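Local coordinates for protein transcriptional repressor PagR (PDB 2ZKZ) that represses transcription of the anthrax toxin gene pagA and of the regulator gene atxA as a DNA-binding protein of the ArsR family, at residues Ala18-Thr23 with Pro86-Ile91; Val44-Gln49 with Gly76-Tyr81. All coordinates share one frame; numbering follows the deposited sequence.

In the fold
Contact 1 (18-23 with 86-91) brings together the first and last helices of the chain, and contact 2 (44-49 with 76-81) is nested within the loop it closes. Their centres are 22 Å apart, on opposite sides of the chain's centre, and their nearest atoms are about 10 Å from each other. Contact 1 adjoins the second subunit of the dimer; contact 2 joins the first helix of the predicted helix-turn-helix, 43-62, to the beta-hairpin of a winged-helix fold. Strand 78-82 and helix 86-95 follow one another in the chain, so that the wing leads, after a short connection, to the helix of contact 1. All four segments belong to one ArsR-type region.

Contact 1. Residues Ala18-Thr23 with Pro86-Ile91; sequences AELLKT and PKVEGI
Leu-20 and Val-88 mark where the two helical segments are nearest in backbone, 8.1 Å between their CA atoms; the axes approach to 11.5 Å and cross at -51°. At that spacing the side chains bridge the gap, and no hydrogen bond joins the segments. Leu-20 does so with both methyls: its CG lies anti to the backbone N (chi1 -173°), and the forked end spreads over helix 86-95. CD1 meets CG2 of Val-88 at 3.9 Å, while CD2 rests on CB of Lys-87, the base of a side chain whose amine leads away from the contact, and also comes within 4.4 Å of CD1 of Ile-91. Leu-21 adds one methyl from the next position, CD2 lying 3.7 Å from CD1 of Ile-91, the two side chains meeting nearly at right angles. Helices 14-24 and 86-95 are the terminal helices of this ArsR-type winged-helix chain, and in the dimer Leu-21 also packs on Leu-30, and Lys-87 on Leu-95, of the second subunit. Val-88 also touches Val-33 of helix 27-39. On helix 14-24, Thr-23 OG1 donates to Glu-19 O at 2.8 Å, tilted 29° from the carbonyl plane, while Thr-23 N reaches the same oxygen from the opposite face. The carboxylate of Glu-19 forms a salt bridge with Lys-68.

Contact 2. Residues Val44-Gln49 with Gly76-Tyr81; sequences VTQIIQ and GLEIYY
Val-44 and Tyr-81 carry the apolar part of this contact between the start of helix 44-51 and strand 78-82. They lie side by side and point the same way, with CG2 of Val-44 at the edge of the phenol ring, near its plane, 4.1 Å from CE2. CG of Tyr-81 stands beside its backbone N (chi1 -68°), which turns the ring toward the helix. One turn on, CD1 of Ile-47 approaches CD2 of the same ring obliquely, a looser touch at 4.4 Å. Both Ile-47 and Tyr-81 also reach helix 55-65, the second helix of the predicted helix-turn-helix: Ile-47 packs on Val-58 and Tyr-81 on Leu-62.

The polar part is carried by water, as no direct hydrogen bond crosses between the segments. One water accepts from Val-44 N at 3.0 Å and donates to Ile-79 O at 2.6 Å, joining the first turn of the helix to the backbone of the strand. A second water donates to one oxygen of each of two side chains, OE1 of Gln-46 at 3.0 Å and OE1 of Glu-78 at 2.5 Å. Gln-46 OE1 also accepts from the backbone N of Asn-43, a bond that helps fix the amide beside the start of the helix.

Strand 78-82 is the middle strand of the antiparallel sheet, and Tyr-81 is joined by a backbone hydrogen bond to Leu-42 of strand 42-43, directly ahead of the helix. With its proton donors spent on two oxygens, the second water probably eases the repulsion between amide oxygen and carboxylate; across these two segments the wing meets the helix-turn-helix through hydrocarbon contact round Tyr-81 and through water at the polar groups.

Contact 1. Residues Ala18-Thr23 with Pro86-Ile91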
loop_
_atom_site.group_PDB
_atom_site.type_symbol
_atom_site.label_atom_id
_atom_site.label_comp_id
_atom_site.label_asym_id
_atom_site.label_seq_id
_atom_site.Cartn_x
_atom_site.Cartn_y
_atom_site.Cartn_z
ATOM N N ALA A 18 0.236 2.335 -7.394
ATOM C CA ALA A 18 -0.500 1.087 -7.168
ATOM C C ALA A 18 0.463 -0.097 -7.047
ATOM O O ALA A 18 0.300 -0.971 -6.186
ATOM C CB ALA A 18 -1.488 0.836 -8.315
ATOM N N GLU A 19 1.457 -0.120 -7.928
ATOM C CA GLU A 19 2.466 -1.178 -7.951
ATOM C C GLU A 19 3.325 -1.140 -6.679
ATOM O O GLU A 19 3.761 -2.179 -6.189
ATOM C CB GLU A 19 3.338 -1.027 -9.212
ATOM C CG GLU A 19 4.461 -2.057 -9.373
ATOM C CD GLU A 19 3.959 -3.489 -9.424
ATOM O OE1 GLU A 19 2.747 -3.693 -9.643
ATOM O OE2 GLU A 19 4.779 -4.417 -9.255
ATOM N N LEU A 20 3.559 0.055 -6.143
ATOM C CA LEU A 20 4.340 0.207 -4.912
ATOM C C LEU A 20 3.584 -0.436 -3.749
ATOM O O LEU A 20 4.155 -1.169 -2.947
ATOM C CB LEU A 20 4.576 1.693 -4.591
ATOM C CG LEU A 20 5.511 2.005 -3.413
ATOM C CD1 LEU A 20 6.944 1.589 -3.784
ATOM C CD2 LEU A 20 5.475 3.492 -3.090
ATOM N N LEU A 21 2.289 -0.162 -3.662
ATOM C CA LEU A 21 1.491 -0.736 -2.588
ATOM C C LEU A 21 1.408 -2.251 -2.759
ATOM O O LEU A 21 1.503 -2.989 -1.787
ATOM C CB LEU A 21 0.085 -0.122 -2.579
ATOM C CG LEU A 21 -0.018 1.399 -2.405
ATOM C CD1 LEU A 21 -1.504 1.795 -2.347
ATOM C CD2 LEU A 21 0.691 1.843 -1.136
ATOM N N LYS A 22 1.244 -2.711 -3.995
ATOM C CA LYS A 22 1.160 -4.144 -4.257
ATOM C C LYS A 22 2.431 -4.870 -3.808
ATOM O O LYS A 22 2.365 -5.930 -3.189
ATOM C CB LYS A 22 0.925 -4.397 -5.746
ATOM C CG LYS A 22 0.791 -5.877 -6.114
ATOM C CD LYS A 22 0.794 -6.071 -7.628
ATOM C CE LYS A 22 0.719 -7.544 -8.009
ATOM N NZ LYS A 22 -0.597 -8.121 -7.621
ATOM N N THR A 23 3.587 -4.280 -4.107
ATOM C CA THR A 23 4.868 -4.875 -3.748
ATOM C C THR A 23 5.090 -4.926 -2.236
ATOM O O THR A 23 5.760 -5.829 -1.738
ATOM C CB THR A 23 6.039 -4.116 -4.430
ATOM O OG1 THR A 23 5.799 -4.052 -5.841
ATOM C CG2 THR A 23 7.369 -4.848 -4.199
ATOM N N PRO A 86 11.039 8.162 -0.705
ATOM C CA PRO A 86 10.320 8.925 0.319
ATOM C C PRO A 86 8.937 8.353 0.622
ATOM O O PRO A 86 8.504 8.332 1.777
ATOM C CB PRO A 86 10.228 10.322 -0.292
ATOM C CG PRO A 86 11.420 10.387 -1.195
ATOM C CD PRO A 86 11.404 9.028 -1.839
ATOM N N LYS A 87 8.245 7.887 -0.415
ATOM C CA LYS A 87 6.906 7.335 -0.238
ATOM C C LYS A 87 6.916 6.083 0.640
ATOM O O LYS A 87 6.035 5.898 1.488
ATOM C CB LYS A 87 6.276 7.018 -1.596
ATOM C CG LYS A 87 5.957 8.241 -2.440
ATOM C CD LYS A 87 5.103 7.854 -3.646
ATOM C CE LYS A 87 4.666 9.070 -4.452
ATOM N NZ LYS A 87 5.825 9.782 -5.053
ATOM N N VAL A 88 7.915 5.232 0.438
ATOM C CA VAL A 88 8.041 4.009 1.223
ATOM C C VAL A 88 8.252 4.345 2.691
ATOM O O VAL A 88 7.592 3.785 3.563
ATOM C CB VAL A 88 9.218 3.137 0.732
ATOM C CG1 VAL A 88 9.379 1.922 1.640
ATOM C CG2 VAL A 88 8.969 2.699 -0.697
ATOM N N GLU A 89 9.173 5.261 2.968
ATOM C CA GLU A 89 9.433 5.651 4.354
ATOM C C GLU A 89 8.176 6.263 4.961
ATOM O O GLU A 89 7.811 5.959 6.096
ATOM C CB GLU A 89 10.580 6.666 4.434
ATOM C CG GLU A 89 10.849 7.145 5.855
ATOM C CD GLU A 89 12.045 8.077 5.951
ATOM O OE1 GLU A 89 12.080 9.081 5.206
ATOM O OE2 GLU A 89 12.946 7.809 6.779
ATOM N N GLY A 90 7.513 7.120 4.190
ATOM C CA GLY A 90 6.300 7.757 4.671
ATOM C C GLY A 90 5.217 6.753 5.032
ATOM O O GLY A 90 4.549 6.892 6.053
ATOM N N ILE A 91 5.053 5.729 4.200
ATOM C CA ILE A 91 4.033 4.717 4.429
ATOM C C ILE A 91 4.334 3.834 5.624
ATOM O O ILE A 91 3.442 3.542 6.422
ATOM C CB ILE A 91 3.841 3.800 3.192
ATOM C CG1 ILE A 91 3.275 4.606 2.021
ATOM C CG2 ILE A 91 2.887 2.659 3.534
ATOM C CD1 ILE A 91 3.271 3.851 0.699
#

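Contact 2. Residues Val44-Gln49 with Gly76-Tyr81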
loop_
_atom_site.group_PDB
_atom_site.type_symbol
_atom_site.label_atom_id
_atom_site.label_comp_id
_atom_site.label_asym_id
_atom_site.label_seq_id
_atom_site.Cartn_x
_atom_site.Cartn_y
_atom_site.Cartn_z
ATOM N N VAL A 44 21.562 -9.215 3.879
ATOM C CA VAL A 44 20.677 -10.371 3.916
ATOM C C VAL A 44 20.761 -11.178 5.210
ATOM O O VAL A 44 19.732 -11.560 5.782
ATOM C CB VAL A 44 20.957 -11.304 2.711
ATOM C CG1 VAL A 44 20.004 -12.492 2.730
ATOM C CG2 VAL A 44 20.794 -10.524 1.410
ATOM N N THR A 45 21.977 -11.426 5.684
ATOM C CA THR A 45 22.159 -12.205 6.900
ATOM C C THR A 45 21.513 -11.540 8.115
ATOM O O THR A 45 20.906 -12.214 8.942
ATOM C CB THR A 45 23.655 -12.451 7.175
ATOM O OG1 THR A 45 24.243 -13.099 6.039
ATOM C CG2 THR A 45 23.833 -13.338 8.400
ATOM N N GLN A 46 21.647 -10.219 8.219
ATOM C CA GLN A 46 21.042 -9.478 9.320
ATOM C C GLN A 46 19.520 -9.569 9.229
ATOM O O GLN A 46 18.827 -9.640 10.242
ATOM C CB GLN A 46 21.462 -8.011 9.271
ATOM C CG GLN A 46 22.925 -7.765 9.614
ATOM C CD GLN A 46 23.338 -6.334 9.364
ATOM O OE1 GLN A 46 23.310 -5.861 8.230
ATOM N NE2 GLN A 46 23.723 -5.632 10.426
ATOM N N ILE A 47 19.006 -9.561 8.005
ATOM C CA ILE A 47 17.569 -9.644 7.775
ATOM C C ILE A 47 17.050 -11.042 8.104
ATOM O O ILE A 47 16.016 -11.198 8.748
ATOM C CB ILE A 47 17.227 -9.299 6.304
ATOM C CG1 ILE A 47 17.541 -7.821 6.040
ATOM C CG2 ILE A 47 15.758 -9.603 6.025
ATOM C CD1 ILE A 47 17.399 -7.387 4.586
ATOM N N ILE A 48 17.771 -12.061 7.651
ATOM C CA ILE A 48 17.377 -13.438 7.924
ATOM C C ILE A 48 17.334 -13.681 9.432
ATOM O O ILE A 48 16.411 -14.317 9.936
ATOM C CB ILE A 48 18.363 -14.430 7.275
ATOM C CG1 ILE A 48 18.184 -14.404 5.756
ATOM C CG2 ILE A 48 18.151 -15.838 7.835
ATOM C CD1 ILE A 48 19.249 -15.169 4.997
ATOM N N GLN A 49 18.321 -13.158 10.150
ATOM C CA GLN A 49 18.381 -13.343 11.596
ATOM C C GLN A 49 17.328 -12.532 12.350
ATOM O O GLN A 49 16.888 -12.936 13.429
ATOM C CB GLN A 49 19.786 -13.008 12.118
ATOM C CG GLN A 49 20.897 -13.800 11.419
ATOM C CD GLN A 49 22.231 -13.738 12.142
ATOM O OE1 GLN A 49 22.706 -12.665 12.510
ATOM N NE2 GLN A 49 22.850 -14.896 12.337
ATOM N N GLY A 76 32.305 -2.692 -0.885
ATOM C CA GLY A 76 33.320 -3.720 -0.784
ATOM C C GLY A 76 32.661 -5.052 -1.084
ATOM O O GLY A 76 31.997 -5.215 -2.107
ATOM N N LEU A 77 32.819 -6.002 -0.175
ATOM C CA LEU A 77 32.235 -7.324 -0.337
ATOM C C LEU A 77 30.776 -7.354 0.113
ATOM O O LEU A 77 30.042 -8.295 -0.197
ATOM C CB LEU A 77 33.032 -8.327 0.490
ATOM C CG LEU A 77 34.511 -8.454 0.112
ATOM C CD1 LEU A 77 35.283 -9.161 1.223
ATOM C CD2 LEU A 77 34.618 -9.208 -1.204
ATOM N N GLU A 78 30.349 -6.320 0.832
ATOM C CA GLU A 78 28.992 -6.297 1.354
ATOM C C GLU A 78 27.912 -5.705 0.463
ATOM O O GLU A 78 28.097 -4.673 -0.181
ATOM C CB GLU A 78 28.946 -5.575 2.709
ATOM C CG GLU A 78 27.592 -5.736 3.416
ATOM C CD GLU A 78 27.453 -4.929 4.698
ATOM O OE1 GLU A 78 26.467 -5.160 5.430
ATOM O OE2 GLU A 78 28.302 -4.060 4.977
ATOM N N ILE A 79 26.775 -6.391 0.443
ATOM C CA ILE A 79 25.597 -5.943 -0.286
ATOM C C ILE A 79 24.586 -5.687 0.828
ATOM O O ILE A 79 24.290 -6.596 1.607
ATOM C CB ILE A 79 25.014 -7.037 -1.207
ATOM C CG1 ILE A 79 25.932 -7.274 -2.410
ATOM C CG2 ILE A 79 23.611 -6.622 -1.661
ATOM C CD1 ILE A 79 26.022 -6.090 -3.358
ATOM N N TYR A 80 24.084 -4.462 0.934
ATOM C CA TYR A 80 23.099 -4.160 1.965
ATOM C C TYR A 80 21.934 -3.375 1.375
ATOM O O TYR A 80 22.065 -2.716 0.346
ATOM C CB TYR A 80 23.716 -3.366 3.128
ATOM C CG TYR A 80 24.230 -1.991 2.766
ATOM C CD1 TYR A 80 25.518 -1.819 2.260
ATOM C CD2 TYR A 80 23.425 -0.860 2.924
ATOM C CE1 TYR A 80 25.994 -0.556 1.921
ATOM C CE2 TYR A 80 23.892 0.407 2.585
ATOM C CZ TYR A 80 25.177 0.549 2.087
ATOM O OH TYR A 80 25.642 1.793 1.752
ATOM N N TYR A 81 20.798 -3.446 2.052
ATOM C CA TYR A 81 19.601 -2.768 1.595
ATOM C C TYR A 81 19.261 -1.541 2.408
ATOM O O TYR A 81 19.623 -1.424 3.576
ATOM C CB TYR A 81 18.430 -3.751 1.603
ATOM C CG TYR A 81 18.592 -4.825 0.559
ATOM C CD1 TYR A 81 18.117 -4.632 -0.738
ATOM C CD2 TYR A 81 19.285 -6.004 0.845
ATOM C CE1 TYR A 81 18.332 -5.579 -1.730
ATOM C CE2 TYR A 81 19.504 -6.964 -0.143
ATOM C CZ TYR A 81 19.024 -6.738 -1.431
ATOM O OH TYR A 81 19.250 -7.654 -2.424
HETATM O O HOH W 1 23.651 -9.094 1.774
HETATM O O HOH W 2 24.884 -3.783 6.849
#